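Local structure of adenylate isopentenyltransferase (Humulus lupulus, 3A8T) at residues E209-E214 / F244-V249; E216-D221 / E236-F241. The protein transfers an isopentenyl group from dimethylallyl diphosphate to ATP, ADP or AMP, a reaction of cytokinin biosynthesis. All coordinates share one frame; numbering follows the deposited sequence.

Contact 1 of 2, residues E209-E214 / F244-V249; sequences EFYSPE and FRPGDV
R245 meets Y211 with the far half of its side chain. The phenol oxygen sits over one face of the guanidinium, near its margin rather than over its centre, with Y211 OH 3.8 Å from R245 NH1. At that separation the two polar ends are merely packed together, and with the ring and guanidinium planes 67° apart they do not stack. A bend at chi2 (-48°) turns the arginine chain and brings the guanidinium up to Y211, although its CB does not point there. R245 NH1 also passes obliquely by P213, coming 4.0 Å from P213 CG. The polar commitment of the arginine lies elsewhere: NH2 forms a salt bridge with E242 of helix 234-243, which probably limits how the group can turn against the tyrosine. Y211 is the first residue to leave helical geometry after helix 203-210. Its CG is anti to the backbone N (chi1 -171°), which lays the ring beside P246 and R245. Beyond it, S212 OG accepts from E214 N at 3.3 Å, an ST turn. Both helices belong to the stretch of chain that runs between strands 174-181 and 296-300 of the parallel sheet of this P-loop-type fold.

P246 supplies the apolar half of the contact. The two side chains, P246 and Y211, run at about a right angle to each other, and P246 CD lies 3.8 Å from Y211 CD2. P246 also touches F241 of the preceding helix. With G247 it fills the two central positions of a type II beta turn, closed by D248 N donating to R245 O at 3.0 Å. At the backbone angles of G247 a CB would jam against the carbonyl oxygen of P246. D248 makes a long, weak ion pair with R260 of helix 257-289.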
loop_
_atom_site.group_PDB
_atom_site.type_symbol
_atom_site.label_atom_id
_atom_site.label_comp_id
_atom_site.label_asym_id
_atom_site.label_seq_id
_atom_site.Cartn_x
_atom_site.Cartn_y
_atom_site.Cartn_z
ATOM N N GLU A 209 17.820 -10.231 -6.019
ATOM C CA GLU A 209 18.681 -9.212 -6.627
ATOM C C GLU A 209 18.872 -8.033 -5.668
ATOM O O GLU A 209 19.908 -7.362 -5.678
ATOM C CB GLU A 209 18.082 -8.741 -7.960
ATOM C CG GLU A 209 18.827 -7.589 -8.625
ATOM C CD GLU A 209 20.222 -7.992 -9.189
ATOM O OE1 GLU A 209 20.366 -9.123 -9.735
ATOM O OE2 GLU A 209 21.176 -7.173 -9.101
ATOM N N PHE A 210 17.878 -7.808 -4.817
ATOM C CA PHE A 210 17.930 -6.724 -3.834
ATOM C C PHE A 210 18.890 -7.095 -2.677
ATOM O O PHE A 210 19.544 -6.237 -2.037
ATOM C CB PHE A 210 16.542 -6.522 -3.268
ATOM C CG PHE A 210 16.406 -5.303 -2.426
ATOM C CD1 PHE A 210 16.539 -4.010 -2.998
ATOM C CD2 PHE A 210 16.124 -5.413 -1.074
ATOM C CE1 PHE A 210 16.389 -2.859 -2.216
ATOM C CE2 PHE A 210 15.974 -4.265 -0.280
ATOM C CZ PHE A 210 16.103 -3.002 -0.831
ATOM N N TYR A 211 18.976 -8.406 -2.454
ATOM C CA TYR A 211 19.789 -8.973 -1.407
ATOM C C TYR A 211 21.235 -8.559 -1.492
ATOM O O TYR A 211 21.819 -8.516 -2.562
ATOM C CB TYR A 211 19.678 -10.495 -1.442
ATOM C CG TYR A 211 20.329 -11.156 -0.261
ATOM C CD1 TYR A 211 19.703 -11.195 0.993
ATOM C CD2 TYR A 211 21.615 -11.682 -0.375
ATOM C CE1 TYR A 211 20.343 -11.745 2.096
ATOM C CE2 TYR A 211 22.257 -12.222 0.702
ATOM C CZ TYR A 211 21.630 -12.260 1.920
ATOM O OH TYR A 211 22.306 -12.860 2.923
ATOM N N SER A 212 21.817 -8.302 -0.332
ATOM C CA SER A 212 23.204 -7.864 -0.232
ATOM C C SER A 212 23.852 -8.216 1.105
ATOM O O SER A 212 23.401 -7.775 2.157
ATOM C CB SER A 212 23.242 -6.354 -0.442
ATOM O OG SER A 212 24.414 -5.798 0.064
ATOM N N PRO A 213 24.923 -9.019 1.084
ATOM C CA PRO A 213 25.568 -9.371 2.348
ATOM C C PRO A 213 26.189 -8.184 3.100
ATOM O O PRO A 213 26.637 -8.360 4.202
ATOM C CB PRO A 213 26.584 -10.407 1.936
ATOM C CG PRO A 213 25.930 -11.072 0.714
ATOM C CD PRO A 213 25.462 -9.833 -0.022
ATOM N N GLU A 214 26.240 -6.979 2.518
ATOM C CA GLU A 214 26.748 -5.850 3.295
ATOM C C GLU A 214 25.615 -5.282 4.175
ATOM O O GLU A 214 25.802 -4.302 4.884
ATOM C CB GLU A 214 27.333 -4.711 2.435
ATOM C CG GLU A 214 27.704 -3.492 3.354
ATOM C CD GLU A 214 28.827 -2.545 2.869
ATOM O OE1 GLU A 214 28.806 -2.146 1.677
ATOM O OE2 GLU A 214 29.702 -2.182 3.712
ATOM N N PHE A 244 20.334 -20.068 2.054
ATOM C CA PHE A 244 20.484 -20.318 0.617
ATOM C C PHE A 244 20.718 -19.053 -0.194
ATOM O O PHE A 244 19.789 -18.468 -0.770
ATOM C CB PHE A 244 19.256 -21.061 0.157
ATOM C CG PHE A 244 19.048 -22.339 0.897
ATOM C CD1 PHE A 244 19.862 -23.441 0.653
ATOM C CD2 PHE A 244 18.067 -22.455 1.838
ATOM C CE1 PHE A 244 19.686 -24.631 1.341
ATOM C CE2 PHE A 244 17.885 -23.660 2.535
ATOM C CZ PHE A 244 18.700 -24.740 2.278
ATOM N N ARG A 245 21.980 -18.621 -0.209
ATOM C CA ARG A 245 22.364 -17.396 -0.900
ATOM C C ARG A 245 21.901 -17.471 -2.328
ATOM O O ARG A 245 21.836 -18.537 -2.893
ATOM C CB ARG A 245 23.888 -17.168 -0.839
ATOM C CG ARG A 245 24.500 -17.089 0.583
ATOM C CD ARG A 245 23.718 -16.152 1.539
ATOM N NE ARG A 245 24.128 -16.251 2.948
ATOM C CZ ARG A 245 25.070 -15.484 3.483
ATOM N NH1 ARG A 245 25.661 -14.588 2.702
ATOM N NH2 ARG A 245 25.429 -15.610 4.775
ATOM N N PRO A 246 21.532 -16.330 -2.915
ATOM C CA PRO A 246 21.055 -16.239 -4.307
ATOM C C PRO A 246 21.967 -16.911 -5.387
ATOM O O PRO A 246 23.111 -16.517 -5.598
ATOM C CB PRO A 246 20.902 -14.725 -4.504
ATOM C CG PRO A 246 20.553 -14.266 -3.128
ATOM C CD PRO A 246 21.481 -15.012 -2.256
ATOM N N GLY A 247 21.452 -17.923 -6.072
ATOM C CA GLY A 247 22.271 -18.579 -7.065
ATOM C C GLY A 247 23.016 -19.794 -6.529
ATOM O O GLY A 247 23.608 -20.567 -7.292
ATOM N N ASP A 248 22.994 -19.980 -5.223
ATOM C CA ASP A 248 23.685 -21.100 -4.654
ATOM C C ASP A 248 22.849 -22.317 -4.954
ATOM O O ASP A 248 21.622 -22.264 -4.888
ATOM C CB ASP A 248 23.856 -20.910 -3.156
ATOM C CG ASP A 248 24.398 -22.147 -2.481
ATOM O OD1 ASP A 248 23.600 -22.916 -1.878
ATOM O OD2 ASP A 248 25.630 -22.368 -2.578
ATOM N N VAL A 249 23.514 -23.407 -5.312
ATOM C CA VAL A 249 22.829 -24.652 -5.632
ATOM C C VAL A 249 23.433 -25.783 -4.820
ATOM O O VAL A 249 24.479 -25.617 -4.192
ATOM C CB VAL A 249 22.921 -24.986 -7.151
ATOM C CG1 VAL A 249 22.048 -24.041 -7.946
ATOM C CG2 VAL A 249 24.350 -24.858 -7.622
#

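Contact 2 of 2, residues E216-D221 / E236-F241; sequences EDHDED and EFDRYF
Packing between H218 and D238 makes up most of this contact. H218 CD2 approaches D238 OD2 to 3.4 Å, the oxygen lying at the edge of the imidazole and near its plane, while the carboxylate is turned 69° from the ring. With D238 CG anti to the carbonyl carbon (chi1 -75°), the acid stretches from helix 234-243 to the loop, and D238 CB comes within 3.9 Å of H218 O.

Backbone bonding shapes the loop side. D217 to E220 form a type I beta turn, E220 N donating to D217 O at 2.9 Å, and this turn presents H218 to the helix. The turn belongs to the loop that joins helix 203-210 to helix 234-243. It lies near the nucleotide site without reaching it: the D217 side chain is about 8 Å from that of K230, which binds ATP, and about 11 Å from the bound ATP.

Charge is the third element. D217 OD1 and D238 OD2 stand 4.1 Å apart, two acids whose repulsion is probably offset by arginines: R229 forms salt bridges with both, and R225 with D238 OD2. Replacing D238 with an alanine would remove a carboxylate that R225 and R229 share, and would probably leave R225 without its acidic mate and open a gap at the edge of the H218 ring. E220 O accepts a further bond from R225.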
loop_
_atom_site.group_PDB
_atom_site.type_symbol
_atom_site.label_atom_id
_atom_site.label_comp_id
_atom_site.label_asym_id
_atom_site.label_seq_id
_atom_site.Cartn_x
_atom_site.Cartn_y
_atom_site.Cartn_z
ATOM N N GLU A 216 23.327 -5.132 7.378
ATOM C CA GLU A 216 23.489 -5.575 8.741
ATOM C C GLU A 216 22.201 -5.916 9.481
ATOM O O GLU A 216 22.252 -6.168 10.684
ATOM C CB GLU A 216 24.273 -4.486 9.503
ATOM C CG GLU A 216 25.618 -4.109 8.800
ATOM C CD GLU A 216 26.368 -2.925 9.431
ATOM O OE1 GLU A 216 27.378 -2.484 8.819
ATOM O OE2 GLU A 216 25.963 -2.448 10.527
ATOM N N ASP A 217 21.069 -5.939 8.780
ATOM C CA ASP A 217 19.779 -6.200 9.441
ATOM C C ASP A 217 19.099 -7.541 9.136
ATOM O O ASP A 217 17.899 -7.652 9.411
ATOM C CB ASP A 217 18.754 -5.116 9.070
ATOM C CG ASP A 217 18.516 -5.026 7.531
ATOM O OD1 ASP A 217 18.768 -6.022 6.825
ATOM O OD2 ASP A 217 18.096 -3.971 7.015
ATOM N N HIS A 218 19.836 -8.506 8.573
ATOM C CA HIS A 218 19.262 -9.787 8.143
ATOM C C HIS A 218 18.543 -10.598 9.184
ATOM O O HIS A 218 17.613 -11.358 8.857
ATOM C CB HIS A 218 20.317 -10.667 7.451
ATOM C CG HIS A 218 20.818 -10.101 6.154
ATOM N ND1 HIS A 218 22.100 -10.322 5.696
ATOM C CD2 HIS A 218 20.222 -9.308 5.235
ATOM C CE1 HIS A 218 22.277 -9.682 4.555
ATOM N NE2 HIS A 218 21.152 -9.058 4.253
ATOM N N ASP A 219 18.967 -10.429 10.433
ATOM C CA ASP A 219 18.362 -11.134 11.555
ATOM C C ASP A 219 17.332 -10.296 12.279
ATOM O O ASP A 219 16.942 -10.654 13.380
ATOM C CB ASP A 219 19.420 -11.513 12.593
ATOM C CG ASP A 219 20.404 -10.375 12.866
ATOM O OD1 ASP A 219 20.078 -9.156 12.713
ATOM O OD2 ASP A 219 21.537 -10.711 13.239
ATOM N N GLU A 220 16.881 -9.216 11.651
ATOM C CA GLU A 220 15.978 -8.264 12.299
ATOM C C GLU A 220 14.629 -8.066 11.603
ATOM O O GLU A 220 14.516 -8.125 10.380
ATOM C CB GLU A 220 16.754 -6.922 12.489
ATOM C CG GLU A 220 15.917 -5.722 12.873
ATOM C CD GLU A 220 16.683 -4.375 12.940
ATOM O OE1 GLU A 220 17.580 -4.092 12.109
ATOM O OE2 GLU A 220 16.363 -3.562 13.820
ATOM N N ASP A 221 13.600 -7.862 12.427
ATOM C CA ASP A 221 12.213 -7.666 12.009
ATOM C C ASP A 221 12.041 -6.323 11.315
ATOM O O ASP A 221 12.855 -5.421 11.453
ATOM C CB ASP A 221 11.310 -7.740 13.259
ATOM C CG ASP A 221 9.782 -7.790 12.951
ATOM O OD1 ASP A 221 9.157 -6.733 12.738
ATOM O OD2 ASP A 221 9.193 -8.899 12.952
ATOM N N GLU A 236 11.680 -11.623 5.632
ATOM C CA GLU A 236 11.285 -13.034 5.496
ATOM C C GLU A 236 12.234 -13.758 4.558
ATOM O O GLU A 236 12.771 -14.821 4.911
ATOM C CB GLU A 236 9.827 -13.189 5.013
ATOM C CG GLU A 236 8.777 -12.598 5.916
ATOM C CD GLU A 236 8.578 -11.083 5.733
ATOM O OE1 GLU A 236 9.429 -10.365 5.124
ATOM O OE2 GLU A 236 7.534 -10.595 6.201
ATOM N N PHE A 237 12.465 -13.193 3.379
ATOM C CA PHE A 237 13.398 -13.866 2.499
ATOM C C PHE A 237 14.830 -13.767 2.914
ATOM O O PHE A 237 15.605 -14.639 2.565
ATOM C CB PHE A 237 13.174 -13.487 1.027
ATOM C CG PHE A 237 12.201 -14.436 0.345
ATOM C CD1 PHE A 237 12.555 -15.796 0.153
ATOM C CD2 PHE A 237 10.870 -14.045 0.054
ATOM C CE1 PHE A 237 11.603 -16.735 -0.298
ATOM C CE2 PHE A 237 9.927 -14.973 -0.394
ATOM C CZ PHE A 237 10.288 -16.319 -0.568
ATOM N N ASP A 238 15.203 -12.726 3.658
ATOM C CA ASP A 238 16.597 -12.627 4.155
ATOM C C ASP A 238 16.884 -13.877 5.022
ATOM O O ASP A 238 17.981 -14.457 4.999
ATOM C CB ASP A 238 16.830 -11.353 4.992
ATOM C CG ASP A 238 16.935 -10.088 4.129
ATOM O OD1 ASP A 238 17.074 -10.210 2.886
ATOM O OD2 ASP A 238 16.880 -8.960 4.680
ATOM N N ARG A 239 15.887 -14.319 5.765
ATOM C CA ARG A 239 16.067 -15.493 6.592
ATOM C C ARG A 239 16.358 -16.689 5.671
ATOM O O ARG A 239 17.236 -17.479 5.933
ATOM C CB ARG A 239 14.810 -15.695 7.402
ATOM C CG ARG A 239 14.811 -16.834 8.376
ATOM C CD ARG A 239 13.906 -16.467 9.555
ATOM N NE ARG A 239 13.808 -17.616 10.421
ATOM C CZ ARG A 239 14.807 -18.032 11.177
ATOM N NH1 ARG A 239 15.962 -17.377 11.198
ATOM N NH2 ARG A 239 14.685 -19.152 11.847
ATOM N N TYR A 240 15.632 -16.792 4.568
ATOM C CA TYR A 240 15.851 -17.854 3.597
ATOM C C TYR A 240 17.211 -17.711 2.913
ATOM O O TYR A 240 17.961 -18.648 2.857
ATOM C CB TYR A 240 14.761 -17.826 2.548
ATOM C CG TYR A 240 15.000 -18.760 1.426
ATOM C CD1 TYR A 240 14.600 -20.092 1.500
ATOM C CD2 TYR A 240 15.614 -18.327 0.267
ATOM C CE1 TYR A 240 14.796 -20.965 0.451
ATOM C CE2 TYR A 240 15.814 -19.205 -0.796
ATOM C CZ TYR A 240 15.399 -20.519 -0.699
ATOM O OH TYR A 240 15.572 -21.353 -1.776
ATOM N N PHE A 241 17.538 -16.533 2.399
ATOM C CA PHE A 241 18.824 -16.363 1.735
ATOM C C PHE A 241 19.989 -16.575 2.738
ATOM O O PHE A 241 21.111 -16.848 2.365
ATOM C CB PHE A 241 18.928 -14.952 1.111
ATOM C CG PHE A 241 17.915 -14.670 0.048
ATOM C CD1 PHE A 241 17.750 -15.520 -1.037
ATOM C CD2 PHE A 241 17.131 -13.508 0.092
ATOM C CE1 PHE A 241 16.827 -15.215 -2.062
ATOM C CE2 PHE A 241 16.199 -13.221 -0.965
ATOM C CZ PHE A 241 16.063 -14.064 -2.012
#

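Contact 2 is nested within the loop closed by contact 1, their centres 11 Å apart. Contact 1 joins the residues just after helix 203-210 to the loop after helix 234-243, while contact 2 sets the intervening loop against helix 234-243 itself. Contact 1 lies at the surface and is made by a tyrosine, prolines and an arginine; contact 2, partly buried and nearer the nucleotide, sets two acids beside a histidine, with R225 and R229 as their salt-bridge partners. Neither has a hydrogen bond or salt bridge between its own segments. They meet through Y211, whose ring stacks on H218, touches F241 and packs its CD1 against D238 OD1 at 3.4 Å. Helix 234-243 also supplies E242, the salt-bridge partner of R245.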